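Local coordinates for protein DNA polymerase (Pyrobaculum calidifontis, PDB 5MDN) that probably catalyses the template-directed extension of DNA from deoxyribonucleoside triphosphates, releasing diphosphate, as a family B DNA polymerase, at residues A[105-110]-A[389-394]; A[417-422]-A[585-590]. One frame throughout, in Å; residues are numbered along the deposited sequence.

Contact 1. Residues A[105-110]-A[389-394]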
loop_
_atom_site.group_PDB
_atom_site.type_symbol
_atom_site.label_atom_id
_atom_site.label_comp_id
_atom_site.label_asym_id
_atom_site.label_seq_id
_atom_site.Cartn_x
_atom_site.Cartn_y
_atom_site.Cartn_z
ATOM N N VAL A 105 33.449 -21.389 -1.047
ATOM C CA VAL A 105 32.496 -20.632 -0.325
ATOM C C VAL A 105 31.632 -21.448 0.589
ATOM O O VAL A 105 31.424 -22.625 0.403
ATOM C CB VAL A 105 31.498 -20.040 -1.256
ATOM C CG1 VAL A 105 30.706 -21.150 -1.913
ATOM C CG2 VAL A 105 30.621 -19.107 -0.449
ATOM N N VAL A 106 31.073 -20.719 1.520
ATOM C CA VAL A 106 30.191 -21.147 2.590
ATOM C C VAL A 106 28.776 -20.589 2.444
ATOM O O VAL A 106 27.827 -21.218 2.927
ATOM C CB VAL A 106 30.782 -20.781 3.967
ATOM C CG1 VAL A 106 32.021 -21.615 4.249
ATOM C CG2 VAL A 106 31.106 -19.296 4.030
ATOM N N ASP A 107 28.600 -19.435 1.802
ATOM C CA ASP A 107 27.273 -18.856 1.644
ATOM C C ASP A 107 27.271 -17.913 0.449
ATOM O O ASP A 107 28.313 -17.397 0.039
ATOM C CB ASP A 107 26.837 -18.119 2.915
ATOM C CG ASP A 107 25.343 -18.200 3.154
ATOM O OD1 ASP A 107 24.588 -18.329 2.168
ATOM O OD2 ASP A 107 24.925 -18.131 4.329
ATOM N N VAL A 108 26.074 -17.668 -0.083
ATOM C CA VAL A 108 25.883 -16.821 -1.255
ATOM C C VAL A 108 24.946 -15.679 -0.887
ATOM O O VAL A 108 24.041 -15.834 -0.061
ATOM C CB VAL A 108 25.333 -17.615 -2.461
ATOM C CG1 VAL A 108 26.371 -18.609 -2.956
ATOM C CG2 VAL A 108 24.043 -18.331 -2.086
ATOM N N TYR A 109 25.176 -14.515 -1.497
ATOM C CA TYR A 109 24.482 -13.299 -1.101
ATOM C C TYR A 109 24.095 -12.476 -2.322
ATOM O O TYR A 109 24.799 -12.467 -3.335
ATOM C CB TYR A 109 25.345 -12.456 -0.155
ATOM C CG TYR A 109 25.653 -13.148 1.153
ATOM C CD1 TYR A 109 24.710 -13.204 2.169
ATOM C CD2 TYR A 109 26.882 -13.758 1.364
ATOM C CE1 TYR A 109 24.985 -13.843 3.364
ATOM C CE2 TYR A 109 27.168 -14.398 2.555
ATOM C CZ TYR A 109 26.215 -14.437 3.551
ATOM O OH TYR A 109 26.492 -15.073 4.739
ATOM N N GLU A 110 22.958 -11.785 -2.204
ATOM C CA GLU A 110 22.453 -10.862 -3.225
ATOM C C GLU A 110 22.215 -11.551 -4.566
ATOM O O GLU A 110 22.394 -10.945 -5.626
ATOM C CB GLU A 110 23.383 -9.659 -3.406
ATOM C CG GLU A 110 23.640 -8.873 -2.134
ATOM C CD GLU A 110 24.289 -7.530 -2.405
ATOM O OE1 GLU A 110 24.361 -7.131 -3.587
ATOM O OE2 GLU A 110 24.723 -6.871 -1.437
ATOM N N ALA A 389 24.556 -7.324 1.373
ATOM C CA ALA A 389 23.277 -7.483 2.046
ATOM C C ALA A 389 23.127 -8.901 2.596
ATOM O O ALA A 389 23.505 -9.870 1.932
ATOM C CB ALA A 389 22.129 -7.180 1.089
ATOM N N PRO A 390 22.588 -9.048 3.808
ATOM C CA PRO A 390 22.258 -10.388 4.315
ATOM C C PRO A 390 21.148 -11.048 3.508
ATOM O O PRO A 390 20.666 -10.486 2.520
ATOM C CB PRO A 390 21.828 -10.127 5.766
ATOM C CG PRO A 390 22.355 -8.766 6.098
ATOM C CD PRO A 390 22.362 -7.999 4.816
ATOM N N ASN A 391 20.723 -12.235 3.926
ATOM C CA ASN A 391 19.735 -13.022 3.203
ATOM C C ASN A 391 18.384 -12.998 3.907
ATOM O O ASN A 391 18.261 -12.605 5.069
ATOM C CB ASN A 391 20.218 -14.463 3.020
ATOM C CG ASN A 391 21.335 -14.570 2.008
ATOM O OD1 ASN A 391 21.330 -13.881 0.985
ATOM N ND2 ASN A 391 22.297 -15.442 2.279
ATOM N N ARG A 392 17.363 -13.429 3.171
ATOM C CA ARG A 392 15.975 -13.360 3.601
ATOM C C ARG A 392 15.437 -14.755 3.876
ATOM O O ARG A 392 15.989 -15.762 3.422
ATOM C CB ARG A 392 15.086 -12.693 2.542
ATOM C CG ARG A 392 15.596 -11.383 1.984
ATOM C CD ARG A 392 16.549 -11.566 0.806
ATOM N NE ARG A 392 17.828 -10.910 1.065
ATOM C CZ ARG A 392 18.653 -10.466 0.122
ATOM N NH1 ARG A 392 18.337 -10.603 -1.158
ATOM N NH2 ARG A 392 19.790 -9.876 0.461
ATOM N N GLU A 393 14.338 -14.801 4.631
ATOM C CA GLU A 393 13.562 -16.025 4.796
ATOM C C GLU A 393 12.269 -16.001 3.987
ATOM O O GLU A 393 12.087 -16.820 3.085
ATOM C CB GLU A 393 13.273 -16.273 6.281
ATOM C CG GLU A 393 14.539 -16.471 7.103
ATOM C CD GLU A 393 15.351 -17.675 6.651
ATOM O OE1 GLU A 393 14.747 -18.713 6.302
ATOM O OE2 GLU A 393 16.597 -17.583 6.640
ATOM N N GLU A 394 11.359 -15.082 4.295
ATOM C CA GLU A 394 10.115 -15.001 3.546
ATOM C C GLU A 394 9.575 -13.589 3.646
ATOM O O GLU A 394 10.090 -12.751 4.392
ATOM C CB GLU A 394 9.087 -16.003 4.085
ATOM C CG GLU A 394 9.035 -16.071 5.616
ATOM C CD GLU A 394 8.317 -14.887 6.271
ATOM O OE1 GLU A 394 7.469 -14.244 5.617
ATOM O OE2 GLU A 394 8.596 -14.607 7.456
#

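Contact 2. Residues A[417-422]-A[585-590]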
loop_
_atom_site.group_PDB
_atom_site.type_symbol
_atom_site.label_atom_id
_atom_site.label_comp_id
_atom_site.label_asym_id
_atom_site.label_seq_id
_atom_site.Cartn_x
_atom_site.Cartn_y
_atom_site.Cartn_z
ATOM N N LEU A 417 -6.758 15.238 21.841
ATOM C CA LEU A 417 -5.652 15.413 20.911
ATOM C C LEU A 417 -4.811 14.145 20.869
ATOM O O LEU A 417 -4.501 13.557 21.912
ATOM C CB LEU A 417 -4.771 16.604 21.310
ATOM C CG LEU A 417 -5.418 17.988 21.358
ATOM C CD1 LEU A 417 -4.368 19.050 21.650
ATOM C CD2 LEU A 417 -6.131 18.286 20.052
ATOM N N VAL A 418 -4.444 13.728 19.661
ATOM C CA VAL A 418 -3.551 12.594 19.451
ATOM C C VAL A 418 -2.173 13.134 19.092
ATOM O O VAL A 418 -2.014 13.837 18.087
ATOM C CB VAL A 418 -4.082 11.654 18.358
ATOM C CG1 VAL A 418 -3.109 10.506 18.132
ATOM C CG2 VAL A 418 -5.455 11.128 18.740
ATOM N N LEU A 419 -1.176 12.803 19.906
ATOM C CA LEU A 419 0.186 13.277 19.707
ATOM C C LEU A 419 1.006 12.191 19.022
ATOM O O LEU A 419 1.021 11.040 19.471
ATOM C CB LEU A 419 0.826 13.673 21.038
ATOM C CG LEU A 419 0.142 14.827 21.779
ATOM C CD1 LEU A 419 0.670 14.966 23.200
ATOM C CD2 LEU A 419 0.309 16.128 21.012
ATOM N N ASP A 420 1.687 12.564 17.942
ATOM C CA ASP A 420 2.463 11.625 17.141
ATOM C C ASP A 420 3.856 11.468 17.741
ATOM O O ASP A 420 4.583 12.454 17.903
ATOM C CB ASP A 420 2.551 12.104 15.692
ATOM C CG ASP A 420 3.032 11.018 14.748
ATOM O OD1 ASP A 420 3.311 9.896 15.217
ATOM O OD2 ASP A 420 3.139 11.294 13.534
ATOM N N PHE A 421 4.224 10.228 18.070
ATOM C CA PHE A 421 5.534 9.906 18.621
ATOM C C PHE A 421 6.386 9.078 17.662
ATOM O O PHE A 421 7.319 8.399 18.099
ATOM C CB PHE A 421 5.382 9.173 19.955
ATOM C CG PHE A 421 5.294 10.085 21.146
ATOM C CD1 PHE A 421 4.084 10.639 21.522
ATOM C CD2 PHE A 421 6.420 10.374 21.899
ATOM C CE1 PHE A 421 3.996 11.472 22.619
ATOM C CE2 PHE A 421 6.339 11.207 22.999
ATOM C CZ PHE A 421 5.124 11.756 23.359
ATOM N N SER A 422 6.071 9.102 16.363
ATOM C CA SER A 422 6.749 8.215 15.421
ATOM C C SER A 422 8.211 8.598 15.211
ATOM O O SER A 422 9.046 7.722 14.964
ATOM C CB SER A 422 6.008 8.207 14.085
ATOM O OG SER A 422 4.733 7.599 14.213
ATOM N N ILE A 585 13.020 15.258 20.646
ATOM C CA ILE A 585 12.087 14.604 19.737
ATOM C C ILE A 585 11.025 15.617 19.338
ATOM O O ILE A 585 10.452 16.292 20.202
ATOM C CB ILE A 585 11.448 13.362 20.383
ATOM C CG1 ILE A 585 12.519 12.314 20.691
ATOM C CG2 ILE A 585 10.381 12.771 19.478
ATOM C CD1 ILE A 585 12.016 11.141 21.493
ATOM N N GLU A 586 10.761 15.720 18.038
ATOM C CA GLU A 586 9.715 16.604 17.538
ATOM C C GLU A 586 8.367 15.897 17.610
ATOM O O GLU A 586 8.167 14.858 16.972
ATOM C CB GLU A 586 10.020 17.037 16.107
ATOM C CG GLU A 586 9.166 18.194 15.619
ATOM C CD GLU A 586 9.364 18.483 14.146
ATOM O OE1 GLU A 586 10.261 17.866 13.533
ATOM O OE2 GLU A 586 8.627 19.330 13.599
ATOM N N ILE A 587 7.446 16.459 18.387
ATOM C CA ILE A 587 6.098 15.923 18.538
ATOM C C ILE A 587 5.118 16.860 17.847
ATOM O O ILE A 587 5.262 18.087 17.919
ATOM C CB ILE A 587 5.738 15.738 20.027
ATOM C CG1 ILE A 587 6.704 14.759 20.698
ATOM C CG2 ILE A 587 4.302 15.255 20.185
ATOM C CD1 ILE A 587 6.764 13.396 20.042
ATOM N N LYS A 588 4.121 16.281 17.179
ATOM C CA LYS A 588 3.112 17.050 16.465
ATOM C C LYS A 588 1.740 16.446 16.717
ATOM O O LYS A 588 1.592 15.227 16.840
ATOM C CB LYS A 588 3.385 17.101 14.953
ATOM C CG LYS A 588 2.490 18.087 14.195
ATOM C CD LYS A 588 2.946 18.315 12.757
ATOM C CE LYS A 588 4.320 18.958 12.705
ATOM N NZ LYS A 588 4.302 20.292 13.368
ATOM N N VAL A 589 0.737 17.317 16.786
ATOM C CA VAL A 589 -0.644 16.883 16.961
ATOM C C VAL A 589 -1.101 16.188 15.686
ATOM O O VAL A 589 -1.197 16.810 14.623
ATOM C CB VAL A 589 -1.547 18.069 17.312
ATOM C CG1 VAL A 589 -2.998 17.631 17.316
ATOM C CG2 VAL A 589 -1.143 18.646 18.663
ATOM N N ASP A 590 -1.384 14.889 15.789
ATOM C CA ASP A 590 -1.808 14.127 14.623
ATOM C C ASP A 590 -3.289 14.338 14.329
ATOM O O ASP A 590 -3.667 14.606 13.185
ATOM C CB ASP A 590 -1.510 12.639 14.826
ATOM C CG ASP A 590 -1.534 11.859 13.531
ATOM O OD1 ASP A 590 -0.972 12.352 12.531
ATOM O OD2 ASP A 590 -2.120 10.757 13.513
#

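Contact 1. Residues A[105-110]-A[389-394]
Asn391 reaches from the loop 389-394 to the strand end at Val108 and Tyr109, its side chain crossing that of Tyr109 at about a right angle, with the amide and ring planes only 13° apart. From CB the chain runs with CG anti to the carbonyl carbon (chi1 -72°), which carries the amide toward strand 107-109. CG lies 3.6 Å from Tyr109 CD1, and OD1 stands equally near that ring carbon. At the tip, ND2 donates to Val108 O over 2.9 Å, with the acceptor close to the amide plane and the N-H...O angle at 160°. The same nitrogen sits 3.3 Å from Tyr109 CD1, an oblique approach to the ring. A side-chain amide thus takes a backbone carbonyl at the end of the strand. Asp107 OD1, which also accepts from Val108 N, lies beyond at 3.7 Å from Asn391 ND2.

A second grip sits two residues further on, from Val108 to Glu110 and back from Asn391 to Ala389. Glu110 comes in extended; its CG packs 3.9 Å from Ala389 CB, and its OE2 receives Ala389 N at 2.9 Å on the anti lone pair. Glu110 OE1 is held by a salt bridge to Arg118, so both carboxylate oxygens are engaged and the group's rotation is probably fixed. Tyr109 OH bonds to Lys45 NZ.

Strand 105-109 is an outermost strand of an antiparallel four-stranded sheet, pairing with strand 41-46. Val108 points away from the loop onto helix 92-100, while the loop that follows helix 370-384 lies along the other side and places Pro390 against Phe75 and Trp525.

Contact 2. Residues A[417-422]-A[585-590]
Ile587 CD1 sits over one face of the Phe421 ring, 3.7 Å from its centroid and somewhat toward the rim, a CH-pi contact. The chi2 of -57° bends CD1 round to the ring, while the other branch, CG2, meets Leu419 CB at 3.9 Å. Leu419 CD2 then touches Val589 CG2 at 3.7 Å, extending the apolar row along one face of the antiparallel pair. The backbones are joined by Asp420 N to Lys588 O (2.9 Å) and Asp590 N to Val418 O (2.6 Å), flanking the non-hydrogen-bonded pair Leu419-Val589.

Asp420 projects from the opposite face, its CB 4.2 Å from that of Asp590. With CG anti to the backbone N (chi1 -165°), its OD1 takes two donors: Ser422 OG on the syn lone pair, and Ser422 N from above the carboxylate plane, an Asx turn. Replacing Asp420 with an alanine would probably leave both Ser422 donors without this acceptor and free the turn to shift.

This is the palm sheet, where the family's motif A (here DFSSMYP) begins at Asp420. The chemistry implies an edge pairing with an apolar and a polar face, Asp420 and Lys588 projecting on the latter with Asp590 and the Asx turn nearby.

How the contacts relate
From the N terminus, the chain runs through strands 5-12, 17-24 and 30-35 of one sheet, then makes the four-stranded antiparallel sheet that ends with strand 105-109. It travels through the exonuclease domain and the long helices 326-356 and 370-384 before contact 1 closes this excursion of 278 residues, tying the edge of that four-stranded sheet to the loop after the latter helix. Only after strands 404-406 and 411-413 does contact 2 open. Its largely helical excursion of 162 residues returns at 585-590. The two loops follow in series, neither nested nor crossed. Their centres lie 38 Å apart: contact 1 joins separate parts of the fold, contact 2 adds the outermost strand 588-593 to strand 416-420 within the palm sheet.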